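Local coordinates for protein methylaspartate ammonia-lyase (Citrobacter amalonaticus, PDB 1KKO) that catalyses the reversible, magnesium-dependent anti elimination of ammonia from L-threo-3-methylaspartate to give mesaconate, a step in glutamate degradation, at residues S146-L149 with C155-W158; L138-A143 with R148-V153; E209-Y214 with A255-S260. One frame throughout, in Å; residues are numbered along the deposited sequence.

Contacts 1 and 2 are neighbours, their centres 5 Å apart: both use helix 150-157 and share Arg-148 and Leu-149. Contact 2 packs the last turns of helix 128-146 against the start of helix 150-157, while contact 1 ties the turn between these helices to the end of the second one. Both fall in the N-terminal family region. Contact 3 follows them along the chain, in the TIM-barrel region, and joins helices 209-225 and 251-260. It is on the opposite side of the chain's centre, centred about 44 to 45 Å from theirs. The three sample two parts of an enolase-superfamily architecture: a buried two-helix corner with the surface salt bridge beside it, and a barrel helix pair.

Contact 1 (S146-L149 with C155-W158); sequences SGRL and CDEW
Arg-148 and Asp-156 meet head-on in a salt bridge, the one direct contact between 146-149 and 155-158. Arg-148 NH1 gives a hydrogen bond of 2.8 Å to Asp-156 OD2, arriving on the anti lone pair, away from the other carboxylate oxygen. The planes of guanidinium and carboxylate differ by 23°, which makes this an edge-to-edge meeting, and Arg-148 CD lies 3.3 Å from Asp-156 OD2. The bend at chi3 (-70°) turns the guanidinium so that Arg-148 NE donates to Ser-146 OG over 2.9 Å, almost in the guanidinium plane. A second, weak bond from NH2 reaches the same hydroxyl. The bond from Arg-148 NE to Ser-146 OG, with the salt bridge, limits rotation of the group and leaves NH1 directed at the aspartate. This is the close part of the interface, although it too lies at the surface, with Asp-156 exposed. The Glu-157 side is looser and water-mediated: Glu-157 makes no direct contact, its OE2 standing 4.9 Å from Arg-148 NH2, and water 1 fills the interval. That water accepts from Arg-148 NH2 at 2.8 Å and donates to Glu-157 OE2 at 2.7 Å. The contact clasps the turn that leaves helix 128-146, with Gly-147 at positive phi, to the far end of helix 150-157. Around it, Glu-157 binds the backbone of Phe-109 and Leu-110, Leu-149 rests on helix 392-410, and Trp-158 lies against helix 339-351.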
loop_
_atom_site.group_PDB
_atom_site.type_symbol
_atom_site.label_atom_id
_atom_site.label_comp_id
_atom_site.label_asym_id
_atom_site.label_seq_id
_atom_site.Cartn_x
_atom_site.Cartn_y
_atom_site.Cartn_z
ATOM N N SER A 146 -8.568 -24.405 -11.341
ATOM C CA SER A 146 -7.830 -25.669 -11.302
ATOM C C SER A 146 -7.100 -25.996 -10.009
ATOM O O SER A 146 -6.295 -26.937 -9.978
ATOM C CB SER A 146 -6.815 -25.657 -12.434
ATOM O OG SER A 146 -5.890 -24.589 -12.269
ATOM N N GLY A 147 -7.369 -25.258 -8.941
ATOM C CA GLY A 147 -6.710 -25.522 -7.678
ATOM C C GLY A 147 -5.212 -25.283 -7.697
ATOM O O GLY A 147 -4.465 -25.906 -6.934
ATOM N N ARG A 148 -4.768 -24.387 -8.571
ATOM C CA ARG A 148 -3.359 -24.047 -8.640
ATOM C C ARG A 148 -3.137 -22.612 -8.223
ATOM O O ARG A 148 -4.048 -21.812 -8.272
ATOM C CB ARG A 148 -2.840 -24.198 -10.069
ATOM C CG ARG A 148 -2.674 -25.639 -10.527
ATOM C CD ARG A 148 -2.171 -25.752 -11.955
ATOM N NE ARG A 148 -3.182 -25.327 -12.906
ATOM C CZ ARG A 148 -2.992 -25.193 -14.216
ATOM N NH1 ARG A 148 -1.802 -25.452 -14.736
ATOM N NH2 ARG A 148 -3.977 -24.825 -15.009
ATOM N N LEU A 149 -1.915 -22.311 -7.818
ATOM C CA LEU A 149 -1.532 -20.927 -7.599
ATOM C C LEU A 149 -1.197 -20.320 -8.953
ATOM O O LEU A 149 -0.834 -21.030 -9.888
ATOM C CB LEU A 149 -0.298 -20.848 -6.719
ATOM C CG LEU A 149 -0.380 -21.641 -5.420
ATOM C CD1 LEU A 149 0.845 -21.391 -4.579
ATOM C CD2 LEU A 149 -1.644 -21.309 -4.650
ATOM N N CYS A 155 4.350 -21.868 -14.386
ATOM C CA CYS A 155 5.336 -22.948 -14.514
ATOM C C CYS A 155 4.822 -24.088 -15.388
ATOM O O CYS A 155 5.591 -24.694 -16.145
ATOM C CB CYS A 155 5.726 -23.486 -13.163
ATOM S SG CYS A 155 6.678 -22.313 -12.191
ATOM N N ASP A 156 3.543 -24.416 -15.274
ATOM C CA ASP A 156 2.976 -25.482 -16.094
ATOM C C ASP A 156 2.942 -25.113 -17.576
ATOM O O ASP A 156 3.369 -25.906 -18.421
ATOM C CB ASP A 156 1.561 -25.823 -15.634
ATOM C CG ASP A 156 1.526 -26.601 -14.339
ATOM O OD1 ASP A 156 2.565 -27.146 -13.904
ATOM O OD2 ASP A 156 0.467 -26.724 -13.690
ATOM N N GLU A 157 2.442 -23.930 -17.917
ATOM C CA GLU A 157 2.270 -23.559 -19.318
ATOM C C GLU A 157 3.565 -23.186 -20.027
ATOM O O GLU A 157 3.636 -23.272 -21.248
ATOM C CB GLU A 157 1.212 -22.462 -19.459
ATOM C CG GLU A 157 -0.147 -22.948 -18.981
ATOM C CD GLU A 157 -1.329 -22.138 -19.480
ATOM O OE1 GLU A 157 -1.183 -21.380 -20.456
ATOM O OE2 GLU A 157 -2.423 -22.268 -18.892
ATOM N N TRP A 158 4.578 -22.783 -19.279
ATOM C CA TRP A 158 5.883 -22.475 -19.857
ATOM C C TRP A 158 6.859 -23.609 -19.584
ATOM O O TRP A 158 8.030 -23.517 -19.940
ATOM C CB TRP A 158 6.453 -21.180 -19.282
ATOM C CG TRP A 158 6.040 -19.961 -20.001
ATOM C CD1 TRP A 158 6.762 -19.286 -20.934
ATOM C CD2 TRP A 158 4.808 -19.245 -19.847
ATOM N NE1 TRP A 158 6.064 -18.184 -21.363
ATOM C CE2 TRP A 158 4.860 -18.138 -20.712
ATOM C CE3 TRP A 158 3.673 -19.416 -19.048
ATOM C CZ2 TRP A 158 3.820 -17.221 -20.813
ATOM C CZ3 TRP A 158 2.639 -18.502 -19.151
ATOM C CH2 TRP A 158 2.722 -17.420 -20.019
HETATM O O HOH W 1 -2.799 -24.542 -17.527
#

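Contact 2 (L138-A143 with R148-V153); sequences LLDATA and RLKTEV
Lys-150 lies across Leu-139 and Asp-140, and its aliphatic chain can be traced atom by atom. Lys-150 CB sits 4.0 Å from both Leu-139 CG and Leu-139 CD2. Lys-150 CG passes Asp-140 CA at 3.8 Å, and Lys-150 CD comes 3.4 Å from Asp-140 OD1, with CE following beside the same oxygen. Bends at chi3 (-73°) and chi4 (-62°) curl the chain over the carboxylate, and Lys-150 NZ closes a salt bridge to Asp-140 OD1 at 2.9 Å. The ammonium arrives from above the carboxylate plane, 46° out of it. Asp-140 OD2 binds the backbone N of Val-66, tying the charged pair to strand 64-69. These residues belong to two consecutive helices of the N-terminal region of this enolase-superfamily enzyme, joined by a tight turn and meeting at a corner. The turn shows the six-to-one bond of a Schellman motif: Arg-148 N donates to Ala-143 O over 3.1 Å, one residue past Gly-147, whose phi is positive. The next helix starts at once, with Leu-149 as N-cap and its N bonded to Glu-152 OE1, one half of a capping box. Val-153 fills the angle: Val-153 CG1 touches Leu-139 CD1 at 3.5 Å, the two side chains running antiparallel alongside one another, and meets Thr-142 CG2. Val-153 CG2 lies against Ala-143 and, 3.8 Å above the plane, over the centre of the Arg-148 guanidinium, which is salt-bridged to Asp-156. Thr-142 OG1 binds Val-106 O, while its CG2 runs beside Arg-148 NH2, and water 2 accepts from that nitrogen and probably donates to Thr-142 O.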
loop_
_atom_site.group_PDB
_atom_site.type_symbol
_atom_site.label_atom_id
_atom_site.label_comp_id
_atom_site.label_asym_id
_atom_site.label_seq_id
_atom_site.Cartn_x
_atom_site.Cartn_y
_atom_site.Cartn_z
ATOM N N LEU A 138 -7.156 -13.237 -16.104
ATOM C CA LEU A 138 -7.224 -14.516 -16.805
ATOM C C LEU A 138 -6.267 -15.536 -16.206
ATOM O O LEU A 138 -6.593 -16.724 -16.160
ATOM C CB LEU A 138 -6.963 -14.330 -18.299
ATOM C CG LEU A 138 -8.116 -13.613 -18.998
ATOM C CD1 LEU A 138 -7.638 -13.031 -20.303
ATOM C CD2 LEU A 138 -9.305 -14.548 -19.207
ATOM N N LEU A 139 -5.103 -15.090 -15.740
ATOM C CA LEU A 139 -4.165 -15.968 -15.070
ATOM C C LEU A 139 -4.756 -16.422 -13.747
ATOM O O LEU A 139 -4.726 -17.596 -13.397
ATOM C CB LEU A 139 -2.831 -15.269 -14.835
ATOM C CG LEU A 139 -1.785 -16.120 -14.102
ATOM C CD1 LEU A 139 -1.442 -17.415 -14.835
ATOM C CD2 LEU A 139 -0.516 -15.312 -13.859
ATOM N N ASP A 140 -5.319 -15.467 -13.008
ATOM C CA ASP A 140 -5.954 -15.787 -11.746
ATOM C C ASP A 140 -7.134 -16.738 -11.984
ATOM O O ASP A 140 -7.374 -17.630 -11.160
ATOM C CB ASP A 140 -6.422 -14.495 -11.064
ATOM C CG ASP A 140 -6.610 -14.631 -9.573
ATOM O OD1 ASP A 140 -5.802 -15.329 -8.903
ATOM O OD2 ASP A 140 -7.526 -13.982 -9.021
ATOM N N ALA A 141 -7.865 -16.552 -13.085
ATOM C CA ALA A 141 -8.995 -17.435 -13.414
ATOM C C ALA A 141 -8.542 -18.880 -13.653
ATOM O O ALA A 141 -9.117 -19.811 -13.116
ATOM C CB ALA A 141 -9.750 -16.920 -14.594
ATOM N N THR A 142 -7.488 -19.053 -14.437
ATOM C CA THR A 142 -6.968 -20.386 -14.701
ATOM C C THR A 142 -6.525 -21.037 -13.404
ATOM O O THR A 142 -6.786 -22.223 -13.157
ATOM C CB THR A 142 -5.830 -20.289 -15.714
ATOM O OG1 THR A 142 -6.353 -19.795 -16.949
ATOM C CG2 THR A 142 -5.235 -21.667 -16.026
ATOM N N ALA A 143 -5.889 -20.257 -12.537
ATOM C CA ALA A 143 -5.485 -20.743 -11.232
ATOM C C ALA A 143 -6.681 -21.211 -10.389
ATOM O O ALA A 143 -6.728 -22.350 -9.919
ATOM C CB ALA A 143 -4.715 -19.664 -10.494
ATOM N N ARG A 148 -4.768 -24.387 -8.571
ATOM C CA ARG A 148 -3.359 -24.047 -8.640
ATOM C C ARG A 148 -3.137 -22.612 -8.223
ATOM O O ARG A 148 -4.048 -21.812 -8.272
ATOM C CB ARG A 148 -2.840 -24.198 -10.069
ATOM C CG ARG A 148 -2.674 -25.639 -10.527
ATOM C CD ARG A 148 -2.171 -25.752 -11.955
ATOM N NE ARG A 148 -3.182 -25.327 -12.906
ATOM C CZ ARG A 148 -2.992 -25.193 -14.216
ATOM N NH1 ARG A 148 -1.802 -25.452 -14.736
ATOM N NH2 ARG A 148 -3.977 -24.825 -15.009
ATOM N N LEU A 149 -1.915 -22.311 -7.818
ATOM C CA LEU A 149 -1.532 -20.927 -7.599
ATOM C C LEU A 149 -1.197 -20.320 -8.953
ATOM O O LEU A 149 -0.834 -21.030 -9.888
ATOM C CB LEU A 149 -0.298 -20.848 -6.719
ATOM C CG LEU A 149 -0.380 -21.641 -5.420
ATOM C CD1 LEU A 149 0.845 -21.391 -4.579
ATOM C CD2 LEU A 149 -1.644 -21.309 -4.650
ATOM N N LYS A 150 -1.284 -19.005 -9.069
ATOM C CA LYS A 150 -0.919 -18.355 -10.320
ATOM C C LYS A 150 0.503 -18.737 -10.744
ATOM O O LYS A 150 0.746 -18.995 -11.919
ATOM C CB LYS A 150 -1.068 -16.847 -10.198
ATOM C CG LYS A 150 -2.531 -16.387 -10.200
ATOM C CD LYS A 150 -2.652 -14.862 -10.114
ATOM C CE LYS A 150 -2.308 -14.306 -8.737
ATOM N NZ LYS A 150 -3.227 -14.801 -7.682
ATOM N N THR A 151 1.427 -18.812 -9.794
ATOM C CA THR A 151 2.799 -19.189 -10.115
ATOM C C THR A 151 2.837 -20.551 -10.796
ATOM O O THR A 151 3.614 -20.769 -11.730
ATOM C CB THR A 151 3.670 -19.256 -8.846
ATOM O OG1 THR A 151 3.146 -20.193 -7.906
ATOM C CG2 THR A 151 3.655 -18.022 -8.108
ATOM N N GLU A 152 2.036 -21.482 -10.292
ATOM C CA GLU A 152 2.018 -22.850 -10.824
ATOM C C GLU A 152 1.477 -22.886 -12.234
ATOM O O GLU A 152 1.933 -23.678 -13.066
ATOM C CB GLU A 152 1.194 -23.758 -9.913
ATOM C CG GLU A 152 1.853 -23.995 -8.569
ATOM C CD GLU A 152 1.013 -24.859 -7.661
ATOM O OE1 GLU A 152 -0.182 -24.566 -7.503
ATOM O OE2 GLU A 152 1.543 -25.850 -7.125
ATOM N N VAL A 153 0.497 -22.058 -12.534
ATOM C CA VAL A 153 -0.043 -22.023 -13.876
ATOM C C VAL A 153 1.056 -21.601 -14.839
ATOM O O VAL A 153 1.193 -22.182 -15.924
ATOM C CB VAL A 153 -1.234 -21.049 -13.990
ATOM C CG1 VAL A 153 -1.671 -20.902 -15.435
ATOM C CG2 VAL A 153 -2.404 -21.515 -13.134
HETATM O O HOH W 2 -6.970 -24.279 -15.110
#

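Contact 3 (E209-Y214 with A255-S260); sequences EKLREY and AEYIAS
Leu-211 and Arg-212 reach from helix 209-225 to Tyr-257 and Ser-260 on helix 251-260, two successive outer helices of the TIM barrel, following strands 191-194 and 234-238. The short axes run nearly parallel, 23° apart, and come no closer than 11.2 Å, so the gap is spanned by long side chains. In sequence order, Leu-211 comes first. Its CB lies 3.4 Å from Tyr-257 OH and its CD2 3.5 Å from the same oxygen, with CD2 at the edge of the ring near its plane. The carbons of Leu-211 thus lie against the phenol oxygen, while the hydroxyl is satisfied by Gly-208 O, just before the helix starts. Leu-211 also packs on Leu-204, and its side chain is about 9 Å from that of Asp-238, a magnesium ligand, which places the contact outside the metal site itself. Arg-212 comes next. Its chain leaves the helix extended, then bends at chi3 (-52°) to carry the guanidinium past the Tyr-257 ring. The two planes stand 81° apart, and Arg-212 NH2 approaches Tyr-257 CE1 to 3.8 Å. The end of the guanidinium grips Ser-260 with two nitrogens. Arg-212 NH2 donates to Ser-260 OG at 2.9 Å, close to the guanidinium plane. Arg-212 NH1 reaches Ser-260 O at 3.3 Å, from above the carbonyl plane and not on a lone pair. The hydroxyl held by Arg-212 NH2 is itself fixed: Ser-260 OG donates to Tyr-257 O over 2.6 Å, on a lone pair in the carbonyl plane.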
loop_
_atom_site.group_PDB
_atom_site.type_symbol
_atom_site.label_atom_id
_atom_site.label_comp_id
_atom_site.label_asym_id
_atom_site.label_seq_id
_atom_site.Cartn_x
_atom_site.Cartn_y
_atom_site.Cartn_z
ATOM N N GLU A 209 28.756 15.793 -8.876
ATOM C CA GLU A 209 29.241 15.843 -7.504
ATOM C C GLU A 209 28.152 15.559 -6.460
ATOM O O GLU A 209 28.430 14.965 -5.421
ATOM C CB GLU A 209 29.908 17.201 -7.219
ATOM C CG GLU A 209 28.969 18.396 -7.072
ATOM C CD GLU A 209 28.453 18.949 -8.388
ATOM O OE1 GLU A 209 28.800 18.407 -9.450
ATOM O OE2 GLU A 209 27.683 19.931 -8.358
ATOM N N LYS A 210 26.931 16.005 -6.722
ATOM C CA LYS A 210 25.843 15.754 -5.780
ATOM C C LYS A 210 25.554 14.247 -5.707
ATOM O O LYS A 210 25.458 13.680 -4.623
ATOM C CB LYS A 210 24.602 16.566 -6.143
ATOM C CG LYS A 210 24.745 18.059 -5.792
ATOM C CD LYS A 210 23.735 18.924 -6.505
ATOM C CE LYS A 210 24.153 20.401 -6.492
ATOM N NZ LYS A 210 23.428 21.186 -5.461
ATOM N N LEU A 211 25.459 13.591 -6.857
ATOM C CA LEU A 211 25.219 12.154 -6.852
ATOM C C LEU A 211 26.387 11.435 -6.195
ATOM O O LEU A 211 26.198 10.472 -5.465
ATOM C CB LEU A 211 24.978 11.626 -8.261
ATOM C CG LEU A 211 24.840 10.106 -8.331
ATOM C CD1 LEU A 211 23.708 9.611 -7.440
ATOM C CD2 LEU A 211 24.607 9.695 -9.765
ATOM N N ARG A 212 27.608 11.896 -6.441
ATOM C CA ARG A 212 28.766 11.277 -5.815
ATOM C C ARG A 212 28.635 11.308 -4.294
ATOM O O ARG A 212 28.834 10.300 -3.612
ATOM C CB ARG A 212 30.044 12.002 -6.223
ATOM C CG ARG A 212 31.270 11.429 -5.560
ATOM C CD ARG A 212 32.551 12.154 -5.907
ATOM N NE ARG A 212 32.673 12.263 -7.348
ATOM C CZ ARG A 212 32.973 11.257 -8.153
ATOM N NH1 ARG A 212 33.214 10.042 -7.666
ATOM N NH2 ARG A 212 33.033 11.468 -9.456
ATOM N N GLU A 213 28.276 12.476 -3.782
ATOM C CA GLU A 213 28.126 12.678 -2.353
ATOM C C GLU A 213 26.954 11.857 -1.814
ATOM O O GLU A 213 27.010 11.344 -0.700
ATOM C CB GLU A 213 27.985 14.171 -2.058
ATOM C CG GLU A 213 29.233 14.925 -2.506
ATOM C CD GLU A 213 29.384 16.301 -1.897
ATOM O OE1 GLU A 213 29.191 16.431 -0.671
ATOM O OE2 GLU A 213 29.720 17.250 -2.648
ATOM N N TYR A 214 25.907 11.714 -2.620
ATOM C CA TYR A 214 24.771 10.896 -2.213
ATOM C C TYR A 214 25.137 9.410 -2.097
ATOM O O TYR A 214 24.732 8.738 -1.145
ATOM C CB TYR A 214 23.597 11.071 -3.171
ATOM C CG TYR A 214 22.435 10.201 -2.751
ATOM C CD1 TYR A 214 21.661 10.541 -1.648
ATOM C CD2 TYR A 214 22.148 9.012 -3.412
ATOM C CE1 TYR A 214 20.627 9.739 -1.233
ATOM C CE2 TYR A 214 21.108 8.214 -3.006
ATOM C CZ TYR A 214 20.357 8.573 -1.912
ATOM O OH TYR A 214 19.319 7.756 -1.512
ATOM N N ALA A 255 30.749 6.871 -19.109
ATOM C CA ALA A 255 31.289 5.662 -18.496
ATOM C C ALA A 255 32.364 5.988 -17.469
ATOM O O ALA A 255 32.420 5.382 -16.409
ATOM C CB ALA A 255 31.835 4.729 -19.551
ATOM N N GLU A 256 33.223 6.955 -17.781
ATOM C CA GLU A 256 34.255 7.360 -16.838
ATOM C C GLU A 256 33.632 7.799 -15.520
ATOM O O GLU A 256 34.082 7.406 -14.446
ATOM C CB GLU A 256 35.094 8.508 -17.412
ATOM C CG GLU A 256 36.082 9.102 -16.419
ATOM C CD GLU A 256 36.762 10.355 -16.939
ATOM O OE1 GLU A 256 36.195 11.030 -17.826
ATOM O OE2 GLU A 256 37.867 10.667 -16.454
ATOM N N TYR A 257 32.608 8.643 -15.607
ATOM C CA TYR A 257 31.947 9.146 -14.411
ATOM C C TYR A 257 31.262 8.017 -13.637
ATOM O O TYR A 257 31.399 7.911 -12.424
ATOM C CB TYR A 257 30.920 10.219 -14.761
ATOM C CG TYR A 257 30.048 10.555 -13.579
ATOM C CD1 TYR A 257 30.551 11.288 -12.514
ATOM C CD2 TYR A 257 28.746 10.085 -13.497
ATOM C CE1 TYR A 257 29.771 11.575 -11.411
ATOM C CE2 TYR A 257 27.954 10.367 -12.398
ATOM C CZ TYR A 257 28.467 11.115 -11.358
ATOM O OH TYR A 257 27.670 11.397 -10.271
ATOM N N ILE A 258 30.509 7.185 -14.347
ATOM C CA ILE A 258 29.812 6.070 -13.711
ATOM C C ILE A 258 30.815 5.166 -12.999
ATOM O O ILE A 258 30.602 4.758 -11.863
ATOM C CB ILE A 258 29.001 5.293 -14.764
ATOM C CG1 ILE A 258 27.799 6.123 -15.224
ATOM C CG2 ILE A 258 28.513 3.963 -14.202
ATOM C CD1 ILE A 258 27.194 5.651 -16.502
ATOM N N ALA A 259 31.926 4.863 -13.660
ATOM C CA ALA A 259 32.947 4.015 -13.052
ATOM C C ALA A 259 33.513 4.646 -11.776
ATOM O O ALA A 259 33.834 3.947 -10.809
ATOM C CB ALA A 259 34.064 3.750 -14.052
ATOM N N SER A 260 33.632 5.973 -11.776
ATOM C CA SER A 260 34.178 6.691 -10.630
ATOM C C SER A 260 33.292 6.597 -9.391
ATOM O O SER A 260 33.740 6.868 -8.280
ATOM C CB SER A 260 34.439 8.166 -10.981
ATOM O OG SER A 260 33.261 8.955 -10.933
#